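Local coordinates for protein carbonic anhydrase (Porphyridium purpureum, PDB 1DDZ) that probably catalyses the zinc-dependent, reversible hydration of carbon dioxide to hydrogencarbonate, as a beta-class carbonic anhydrase, at residues F17-P28 / R432-H443; W455-V466 / D477-N485. One frame throughout, in Å; residues are numbered along the deposited sequence.

Interaction 1: F17-P28 / R432-H443; sequences FIELEAKLVAQP and RLIEINVLEQMH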
loop_
_atom_site.group_PDB
_atom_site.type_symbol
_atom_site.label_atom_id
_atom_site.label_comp_id
_atom_site.label_asym_id
_atom_site.label_seq_id
_atom_site.Cartn_x
_atom_site.Cartn_y
_atom_site.Cartn_z
ATOM N N PHE A 17 9.334 25.303 6.446
ATOM C CA PHE A 17 10.069 24.686 5.362
ATOM C C PHE A 17 10.557 25.630 4.280
ATOM O O PHE A 17 11.650 25.432 3.769
ATOM C CB PHE A 17 9.397 23.418 4.839
ATOM C CG PHE A 17 9.747 22.192 5.648
ATOM C CD1 PHE A 17 10.797 21.369 5.263
ATOM C CD2 PHE A 17 9.116 21.934 6.853
ATOM C CE1 PHE A 17 11.217 20.316 6.068
ATOM C CE2 PHE A 17 9.525 20.885 7.663
ATOM C CZ PHE A 17 10.575 20.081 7.273
ATOM N N ILE A 18 9.830 26.721 4.044
ATOM C CA ILE A 18 10.249 27.718 3.068
ATOM C C ILE A 18 11.580 28.281 3.579
ATOM O O ILE A 18 12.532 28.438 2.830
ATOM C CB ILE A 18 9.217 28.840 2.959
ATOM C CG1 ILE A 18 8.018 28.359 2.147
ATOM C CG2 ILE A 18 9.830 30.064 2.296
ATOM C CD1 ILE A 18 6.808 29.267 2.260
ATOM N N GLU A 19 11.660 28.481 4.884
ATOM C CA GLU A 19 12.863 28.979 5.540
ATOM C C GLU A 19 14.026 27.964 5.409
ATOM O O GLU A 19 15.158 28.338 5.121
ATOM C CB GLU A 19 12.529 29.188 7.006
ATOM C CG GLU A 19 13.328 30.210 7.738
ATOM C CD GLU A 19 12.635 30.611 9.038
ATOM O OE1 GLU A 19 13.248 30.453 10.120
ATOM O OE2 GLU A 19 11.471 31.074 8.980
ATOM N N LEU A 20 13.729 26.677 5.602
ATOM C CA LEU A 20 14.736 25.630 5.489
ATOM C C LEU A 20 15.221 25.480 4.043
ATOM O O LEU A 20 16.375 25.219 3.779
ATOM C CB LEU A 20 14.170 24.305 5.994
ATOM C CG LEU A 20 13.959 24.193 7.497
ATOM C CD1 LEU A 20 13.446 22.805 7.830
ATOM C CD2 LEU A 20 15.261 24.474 8.220
ATOM N N GLU A 21 14.331 25.654 3.095
ATOM C CA GLU A 21 14.723 25.542 1.704
ATOM C C GLU A 21 15.720 26.649 1.331
ATOM O O GLU A 21 16.711 26.398 0.637
ATOM C CB GLU A 21 13.503 25.610 0.796
ATOM C CG GLU A 21 13.881 25.398 -0.626
ATOM C CD GLU A 21 12.712 25.550 -1.544
ATOM O OE1 GLU A 21 12.873 26.266 -2.559
ATOM O OE2 GLU A 21 11.639 24.959 -1.258
ATOM N N ALA A 22 15.464 27.861 1.809
ATOM C CA ALA A 22 16.349 29.002 1.553
ATOM C C ALA A 22 17.736 28.718 2.135
ATOM O O ALA A 22 18.767 28.913 1.491
ATOM C CB ALA A 22 15.773 30.252 2.177
ATOM N N LYS A 23 17.754 28.180 3.343
ATOM C CA LYS A 23 19.013 27.852 3.994
ATOM C C LYS A 23 19.789 26.804 3.186
ATOM O O LYS A 23 21.003 26.911 3.016
ATOM C CB LYS A 23 18.753 27.386 5.434
ATOM C CG LYS A 23 19.980 26.880 6.164
ATOM C CD LYS A 23 19.671 26.503 7.613
ATOM C CE LYS A 23 20.718 25.527 8.159
ATOM N NZ LYS A 23 20.666 24.222 7.420
ATOM N N LEU A 24 19.086 25.825 2.633
ATOM C CA LEU A 24 19.747 24.776 1.851
ATOM C C LEU A 24 20.299 25.309 0.527
ATOM O O LEU A 24 21.456 25.099 0.181
ATOM C CB LEU A 24 18.768 23.621 1.589
ATOM C CG LEU A 24 19.065 22.620 0.468
ATOM C CD1 LEU A 24 20.441 21.969 0.670
ATOM C CD2 LEU A 24 17.966 21.567 0.447
ATOM N N VAL A 25 19.429 26.001 -0.200
ATOM C CA VAL A 25 19.712 26.582 -1.498
ATOM C C VAL A 25 20.848 27.625 -1.508
ATOM O O VAL A 25 21.448 27.890 -2.546
ATOM C CB VAL A 25 18.393 27.117 -2.067
ATOM C CG1 VAL A 25 18.618 28.183 -3.071
ATOM C CG2 VAL A 25 17.619 25.969 -2.666
ATOM N N ALA A 26 21.176 28.163 -0.338
ATOM C CA ALA A 26 22.254 29.133 -0.223
ATOM C C ALA A 26 23.638 28.451 -0.195
ATOM O O ALA A 26 24.658 29.132 -0.234
ATOM C CB ALA A 26 22.061 29.977 1.025
ATOM N N GLN A 27 23.665 27.125 -0.057
ATOM C CA GLN A 27 24.905 26.350 -0.027
ATOM C C GLN A 27 24.931 25.563 -1.330
ATOM O O GLN A 27 23.898 25.099 -1.806
ATOM C CB GLN A 27 24.911 25.397 1.179
ATOM C CG GLN A 27 24.757 26.115 2.514
ATOM C CD GLN A 27 24.692 25.165 3.700
ATOM O OE1 GLN A 27 25.714 24.856 4.334
ATOM N NE2 GLN A 27 23.494 24.691 4.003
ATOM N N PRO A 28 26.106 25.382 -1.920
ATOM C CA PRO A 28 26.120 24.632 -3.176
ATOM C C PRO A 28 25.920 23.132 -2.946
ATOM O O PRO A 28 26.272 22.592 -1.892
ATOM C CB PRO A 28 27.517 24.938 -3.764
ATOM C CG PRO A 28 28.079 26.060 -2.877
ATOM C CD PRO A 28 27.471 25.786 -1.532
ATOM N N ARG A 432 21.827 17.750 -5.846
ATOM C CA ARG A 432 20.962 18.802 -5.307
ATOM C C ARG A 432 19.559 18.231 -5.145
ATOM O O ARG A 432 18.888 18.482 -4.136
ATOM C CB ARG A 432 20.921 20.033 -6.221
ATOM C CG ARG A 432 20.037 21.167 -5.687
ATOM C CD ARG A 432 20.529 21.666 -4.330
ATOM N NE ARG A 432 21.011 23.042 -4.421
ATOM C CZ ARG A 432 21.807 23.636 -3.539
ATOM N NH1 ARG A 432 22.255 22.987 -2.478
ATOM N NH2 ARG A 432 22.083 24.919 -3.685
ATOM N N LEU A 433 19.125 17.477 -6.146
ATOM C CA LEU A 433 17.805 16.836 -6.130
ATOM C C LEU A 433 17.710 15.930 -4.899
ATOM O O LEU A 433 16.680 15.858 -4.237
ATOM C CB LEU A 433 17.628 15.978 -7.382
ATOM C CG LEU A 433 16.259 15.696 -8.022
ATOM C CD1 LEU A 433 16.277 14.277 -8.512
ATOM C CD2 LEU A 433 15.098 15.928 -7.087
ATOM N N ILE A 434 18.801 15.237 -4.616
ATOM C CA ILE A 434 18.907 14.325 -3.483
ATOM C C ILE A 434 18.725 15.102 -2.180
ATOM O O ILE A 434 18.089 14.632 -1.246
ATOM C CB ILE A 434 20.302 13.601 -3.531
ATOM C CG1 ILE A 434 20.308 12.560 -4.644
ATOM C CG2 ILE A 434 20.680 12.987 -2.204
ATOM C CD1 ILE A 434 21.602 11.820 -4.707
ATOM N N GLU A 435 19.260 16.318 -2.136
ATOM C CA GLU A 435 19.168 17.163 -0.952
ATOM C C GLU A 435 17.746 17.659 -0.734
ATOM O O GLU A 435 17.236 17.676 0.393
ATOM C CB GLU A 435 20.103 18.370 -1.096
ATOM C CG GLU A 435 21.570 18.028 -1.045
ATOM C CD GLU A 435 22.475 19.194 -1.462
ATOM O OE1 GLU A 435 22.040 20.023 -2.270
ATOM O OE2 GLU A 435 23.616 19.280 -0.964
ATOM N N ILE A 436 17.150 18.155 -1.802
ATOM C CA ILE A 436 15.791 18.662 -1.753
ATOM C C ILE A 436 14.809 17.505 -1.465
ATOM O O ILE A 436 13.779 17.702 -0.802
ATOM C CB ILE A 436 15.463 19.371 -3.060
ATOM C CG1 ILE A 436 16.397 20.580 -3.220
ATOM C CG2 ILE A 436 14.016 19.795 -3.092
ATOM C CD1 ILE A 436 16.233 21.289 -4.587
ATOM N N ASN A 437 15.147 16.299 -1.926
ATOM C CA ASN A 437 14.307 15.128 -1.663
ATOM C C ASN A 437 14.264 14.863 -0.154
ATOM O O ASN A 437 13.196 14.675 0.412
ATOM C CB ASN A 437 14.808 13.907 -2.424
ATOM C CG ASN A 437 13.968 12.666 -2.157
ATOM O OD1 ASN A 437 14.464 11.697 -1.605
ATOM N ND2 ASN A 437 12.700 12.702 -2.537
ATOM N N VAL A 438 15.411 14.959 0.509
ATOM C CA VAL A 438 15.500 14.778 1.970
ATOM C C VAL A 438 14.640 15.836 2.679
ATOM O O VAL A 438 13.908 15.529 3.627
ATOM C CB VAL A 438 16.983 14.916 2.473
ATOM C CG1 VAL A 438 17.050 14.951 3.976
ATOM C CG2 VAL A 438 17.812 13.775 1.978
ATOM N N LEU A 439 14.739 17.086 2.219
ATOM C CA LEU A 439 13.988 18.213 2.786
ATOM C C LEU A 439 12.468 17.970 2.629
ATOM O O LEU A 439 11.687 18.096 3.571
ATOM C CB LEU A 439 14.427 19.486 2.056
ATOM C CG LEU A 439 14.254 20.866 2.678
ATOM C CD1 LEU A 439 12.902 21.406 2.368
ATOM C CD2 LEU A 439 14.506 20.803 4.159
ATOM N N GLU A 440 12.081 17.563 1.435
ATOM C CA GLU A 440 10.702 17.277 1.116
ATOM C C GLU A 440 10.217 16.101 1.985
ATOM O O GLU A 440 9.126 16.148 2.546
ATOM C CB GLU A 440 10.616 16.938 -0.368
ATOM C CG GLU A 440 9.350 17.387 -1.084
ATOM C CD GLU A 440 9.239 18.907 -1.226
ATOM O OE1 GLU A 440 8.676 19.552 -0.323
ATOM O OE2 GLU A 440 9.676 19.457 -2.261
ATOM N N GLN A 441 11.060 15.080 2.173
ATOM C CA GLN A 441 10.672 13.913 2.986
ATOM C C GLN A 441 10.545 14.279 4.461
ATOM O O GLN A 441 9.667 13.774 5.144
ATOM C CB GLN A 441 11.614 12.727 2.769
ATOM C CG GLN A 441 11.723 12.300 1.307
ATOM C CD GLN A 441 10.385 12.252 0.599
ATOM O OE1 GLN A 441 9.458 11.605 1.061
ATOM N NE2 GLN A 441 10.281 12.935 -0.531
ATOM N N MET A 442 11.386 15.196 4.936
ATOM C CA MET A 442 11.309 15.677 6.315
ATOM C C MET A 442 9.968 16.377 6.488
ATOM O O MET A 442 9.296 16.236 7.510
ATOM C CB MET A 442 12.345 16.742 6.571
ATOM C CG MET A 442 13.741 16.296 6.815
ATOM S SD MET A 442 14.722 17.831 6.792
ATOM C CE MET A 442 14.224 18.569 8.262
ATOM N N HIS A 443 9.621 17.201 5.502
ATOM C CA HIS A 443 8.371 17.930 5.524
ATOM C C HIS A 443 7.247 16.928 5.733
ATOM O O HIS A 443 6.466 17.088 6.663
ATOM C CB HIS A 443 8.167 18.702 4.219
ATOM C CG HIS A 443 7.127 19.782 4.308
ATOM N ND1 HIS A 443 7.072 20.844 3.427
ATOM C CD2 HIS A 443 6.088 19.953 5.159
ATOM C CE1 HIS A 443 6.046 21.615 3.724
ATOM N NE2 HIS A 443 5.429 21.098 4.771
HETATM O O HOH W 1 11.299 21.834 -1.132
HETATM O O HOH W 2 24.589 21.548 0.086
#
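Arg432 grips the backbone carbonyl of Gln27 end-on with both terminal nitrogens, NH2 at 2.6 Å and NH1 at 2.8 Å from Gln27 O, which lies close to the guanidinium plane. The two donors come from opposite faces of the carbonyl plane, and bends at chi2 (60°) and chi3 (114°) turn the arginine end toward the loop. NH1 also forms a salt bridge with Glu435 OE1 (3.0 Å), met on its syn side, while NE pairs with Glu419. With a leucine here, Gln27 O would probably lose both donors and the two carboxylates their positive mate. Glu435 OE2 bonds to Tyr385 and Gly30, and one water joins it to Pro28 O. The bonds to Gln27, Pro28 and Gly30 tie the loop that follows helix 12-25 to helix 426-447, some 400 residues on; the two helices run nearly antiparallel, axes 10.9 Å apart. Leu24 is a knob among Arg432, Glu435, Ile436 and Leu439, its CD2 4.1 Å from Ile436 CG1. At the far end the Phe17 and His443 rings form an offset stack, centroids 4.4 Å apart and planes 10° from parallel. Leu20 CD1 lies over the face of Phe17 opposite His443, toward the rim, and Leu439 CD1 meets the ring edge, in plane, 3.6 Å from Phe17 CD1.

Interaction 2: W455-V466 / D477-N485; sequences WDAGQELEVQGV and DMGVVAKAN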
loop_
_atom_site.group_PDB
_atom_site.type_symbol
_atom_site.label_atom_id
_atom_site.label_comp_id
_atom_site.label_asym_id
_atom_site.label_seq_id
_atom_site.Cartn_x
_atom_site.Cartn_y
_atom_site.Cartn_z
ATOM N N TRP A 455 3.606 16.254 18.833
ATOM C CA TRP A 455 3.991 17.637 19.104
ATOM C C TRP A 455 2.984 18.365 19.953
ATOM O O TRP A 455 3.329 18.873 21.025
ATOM C CB TRP A 455 4.237 18.430 17.820
ATOM C CG TRP A 455 5.601 18.224 17.282
ATOM C CD1 TRP A 455 6.689 17.736 17.959
ATOM C CD2 TRP A 455 6.049 18.509 15.961
ATOM N NE1 TRP A 455 7.780 17.706 17.142
ATOM C CE2 TRP A 455 7.424 18.180 15.907
ATOM C CE3 TRP A 455 5.427 19.025 14.817
ATOM C CZ2 TRP A 455 8.190 18.348 14.755
ATOM C CZ3 TRP A 455 6.187 19.194 13.671
ATOM C CH2 TRP A 455 7.560 18.857 13.651
ATOM N N ASP A 456 1.731 18.422 19.508
ATOM C CA ASP A 456 0.774 19.137 20.325
ATOM C C ASP A 456 0.365 18.382 21.604
ATOM O O ASP A 456 -0.485 18.836 22.366
ATOM C CB ASP A 456 -0.386 19.724 19.504
ATOM C CG ASP A 456 -1.124 18.701 18.721
ATOM O OD1 ASP A 456 -1.530 19.011 17.583
ATOM O OD2 ASP A 456 -1.328 17.595 19.251
ATOM N N ALA A 457 1.009 17.238 21.831
ATOM C CA ALA A 457 0.824 16.445 23.041
ATOM C C ALA A 457 2.000 16.825 23.953
ATOM O O ALA A 457 2.148 16.291 25.056
ATOM C CB ALA A 457 0.883 14.958 22.733
ATOM N N GLY A 458 2.866 17.709 23.454
ATOM C CA GLY A 458 4.024 18.168 24.208
ATOM C C GLY A 458 5.159 17.167 24.326
ATOM O O GLY A 458 5.982 17.260 25.236
ATOM N N GLN A 459 5.214 16.213 23.407
ATOM C CA GLN A 459 6.249 15.185 23.411
ATOM C C GLN A 459 7.502 15.689 22.661
ATOM O O GLN A 459 7.382 16.188 21.537
ATOM C CB GLN A 459 5.671 13.934 22.731
ATOM C CG GLN A 459 6.585 12.722 22.646
ATOM C CD GLN A 459 5.913 11.537 21.972
ATOM O OE1 GLN A 459 4.748 11.253 22.217
ATOM N NE2 GLN A 459 6.648 10.838 21.127
ATOM N N GLU A 460 8.687 15.571 23.277
ATOM C CA GLU A 460 9.947 16.000 22.645
ATOM C C GLU A 460 10.190 15.136 21.417
ATOM O O GLU A 460 10.420 13.933 21.539
ATOM C CB GLU A 460 11.149 15.807 23.569
ATOM C CG GLU A 460 11.338 16.834 24.646
ATOM C CD GLU A 460 12.478 16.466 25.597
ATOM O OE1 GLU A 460 13.283 17.367 25.922
ATOM O OE2 GLU A 460 12.569 15.287 26.025
ATOM N N LEU A 461 10.159 15.745 20.241
ATOM C CA LEU A 461 10.384 15.018 19.016
ATOM C C LEU A 461 10.992 15.941 17.978
ATOM O O LEU A 461 10.324 16.805 17.431
ATOM C CB LEU A 461 9.068 14.441 18.492
ATOM C CG LEU A 461 9.182 13.659 17.181
ATOM C CD1 LEU A 461 9.997 12.387 17.380
ATOM C CD2 LEU A 461 7.805 13.301 16.735
ATOM N N GLU A 462 12.258 15.715 17.676
ATOM C CA GLU A 462 12.983 16.500 16.687
ATOM C C GLU A 462 13.074 15.762 15.356
ATOM O O GLU A 462 13.386 14.579 15.315
ATOM C CB GLU A 462 14.380 16.775 17.232
ATOM C CG GLU A 462 15.358 17.377 16.260
ATOM C CD GLU A 462 16.716 17.615 16.887
ATOM O OE1 GLU A 462 17.555 16.689 16.856
ATOM O OE2 GLU A 462 16.940 18.727 17.420
ATOM N N VAL A 463 12.715 16.427 14.274
ATOM C CA VAL A 463 12.811 15.812 12.950
ATOM C C VAL A 463 14.034 16.434 12.282
ATOM O O VAL A 463 14.056 17.632 12.005
ATOM C CB VAL A 463 11.562 16.077 12.091
ATOM C CG1 VAL A 463 11.721 15.413 10.728
ATOM C CG2 VAL A 463 10.299 15.564 12.805
ATOM N N GLN A 464 15.053 15.621 12.052
ATOM C CA GLN A 464 16.314 16.052 11.451
ATOM C C GLN A 464 16.504 15.527 10.021
ATOM O O GLN A 464 16.147 14.385 9.700
ATOM C CB GLN A 464 17.462 15.583 12.360
ATOM C CG GLN A 464 18.863 15.698 11.799
ATOM C CD GLN A 464 19.425 17.114 11.850
ATOM O OE1 GLN A 464 19.595 17.771 10.816
ATOM N NE2 GLN A 464 19.741 17.571 13.038
ATOM N N GLY A 465 17.030 16.387 9.159
ATOM C CA GLY A 465 17.300 16.045 7.769
ATOM C C GLY A 465 18.818 15.997 7.655
ATOM O O GLY A 465 19.514 16.884 8.175
ATOM N N VAL A 466 19.339 15.018 6.929
ATOM C CA VAL A 466 20.784 14.823 6.859
ATOM C C VAL A 466 21.153 14.207 5.500
ATOM O O VAL A 466 20.292 13.635 4.838
ATOM C CB VAL A 466 21.172 13.895 8.091
ATOM C CG1 VAL A 466 21.584 12.508 7.674
ATOM C CG2 VAL A 466 22.168 14.556 9.009
ATOM N N ASP A 477 23.937 18.841 7.240
ATOM C CA ASP A 477 22.630 19.266 7.713
ATOM C C ASP A 477 21.706 19.737 6.619
ATOM O O ASP A 477 22.098 20.540 5.790
ATOM C CB ASP A 477 22.823 20.369 8.750
ATOM C CG ASP A 477 21.577 20.639 9.582
ATOM O OD1 ASP A 477 20.520 20.017 9.349
ATOM O OD2 ASP A 477 21.669 21.479 10.502
ATOM N N MET A 478 20.502 19.166 6.574
ATOM C CA MET A 478 19.513 19.566 5.590
ATOM C C MET A 478 18.415 20.343 6.298
ATOM O O MET A 478 17.482 20.845 5.672
ATOM C CB MET A 478 18.925 18.356 4.858
ATOM C CG MET A 478 19.898 17.617 3.937
ATOM S SD MET A 478 20.419 18.572 2.502
ATOM C CE MET A 478 21.986 19.194 3.109
ATOM N N GLY A 479 18.510 20.405 7.615
ATOM C CA GLY A 479 17.527 21.129 8.389
ATOM C C GLY A 479 17.049 20.307 9.572
ATOM O O GLY A 479 17.254 19.095 9.623
ATOM N N VAL A 480 16.452 20.975 10.550
ATOM C CA VAL A 480 15.923 20.305 11.720
ATOM C C VAL A 480 14.667 21.078 12.104
ATOM O O VAL A 480 14.584 22.274 11.826
ATOM C CB VAL A 480 16.938 20.309 12.855
ATOM C CG1 VAL A 480 17.124 21.697 13.391
ATOM C CG2 VAL A 480 16.501 19.351 13.946
ATOM N N VAL A 481 13.646 20.381 12.601
ATOM C CA VAL A 481 12.397 21.021 13.015
ATOM C C VAL A 481 12.052 20.438 14.366
ATOM O O VAL A 481 11.938 19.216 14.521
ATOM C CB VAL A 481 11.221 20.707 12.072
ATOM C CG1 VAL A 481 9.971 21.436 12.546
ATOM C CG2 VAL A 481 11.521 21.083 10.660
ATOM N N ALA A 482 11.912 21.299 15.360
ATOM C CA ALA A 482 11.572 20.855 16.707
ATOM C C ALA A 482 10.078 20.879 16.965
ATOM O O ALA A 482 9.602 20.219 17.868
ATOM C CB ALA A 482 12.283 21.706 17.737
ATOM N N LYS A 483 9.353 21.715 16.243
ATOM C CA LYS A 483 7.910 21.783 16.409
ATOM C C LYS A 483 7.377 22.841 15.471
ATOM O O LYS A 483 7.927 23.928 15.389
ATOM C CB LYS A 483 7.543 22.149 17.844
ATOM C CG LYS A 483 6.096 21.871 18.201
ATOM C CD LYS A 483 5.789 22.351 19.610
ATOM C CE LYS A 483 4.433 21.849 20.079
ATOM N NZ LYS A 483 4.029 22.454 21.385
ATOM N N ALA A 484 6.298 22.512 14.780
ATOM C CA ALA A 484 5.681 23.416 13.834
ATOM C C ALA A 484 4.270 22.906 13.531
ATOM O O ALA A 484 4.074 21.812 12.990
ATOM C CB ALA A 484 6.521 23.492 12.557
ATOM N N ASN A 485 3.286 23.699 13.910
ATOM C CA ASN A 485 1.900 23.343 13.686
ATOM C C ASN A 485 1.611 23.344 12.206
ATOM O O ASN A 485 2.045 24.239 11.485
ATOM C CB ASN A 485 0.983 24.342 14.374
ATOM C CG ASN A 485 -0.457 23.970 14.234
ATOM O OD1 ASN A 485 -1.178 24.541 13.421
ATOM N ND2 ASN A 485 -0.879 22.956 14.983
HETATM O O HOH W 3 10.838 18.773 20.026
#
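Gly465 faces two residues of the partner strand, Met478 and Gly479, in a beta bulge: its N donates to Gly479 O (2.8 Å), while its O accepts from Met478 N from well above the carbonyl plane. Asp477 OD1 takes the amide of Gly479 in an Asx turn; at the positive phi of Gly479 a CB would jam against the preceding carbonyl O. Beyond the bulge the antiparallel hairpin is regular, Val463 and Val481 forming a hydrogen-bonded pair with Val463 N 2.9 Å from Val481 O. With CG anti to the carbonyl carbon (chi1 -83°), the indole of Trp455 lies against the outgoing chain. Lys483 CA makes a CH-pi contact over the centre of its six-membered ring, 3.7 Å from the centroid, and Ala484 N lies over the same face toward the rim. An in-plane bond from Trp455 NE1 to a lone pair of Leu461 O (2.7 Å) fixes the turn of the ring, whose CH2 touches Val481 CG1 at 3.7 Å. Asp456 forms a salt bridge with Arg398 of the second subunit. Strand 462-468 bonds along its other edge to strand 378-384; helix 426-447 packs on Val463 and Trp455, and helix 12-25 on Val481, Met478 and Ala484.

Interactions 1 and 2 have centres 15 Å apart and share an interface, helix 426-447 lying against the hairpin. Met442 SD comes within 3.3 Å of Gly465 CA, and Leu439 CD2 within 3.3 Å of Met478 O, at the irregular part of the strand pair. Phe17 and Leu20 also pack on Val481, and Leu24 on Met478, so helix 12-25 meets both the helix and the outer strand. Neither contact includes a ligand of the second zinc site, Cys328, Asp330, His384 and Cys387; the side chains of Glu435 and Val466 are about 13 Å and 12 Å from the zinc ion. Tyr385, the hydrogen-bond partner of Glu435 in interaction 1, follows the zinc ligand His384 in sequence.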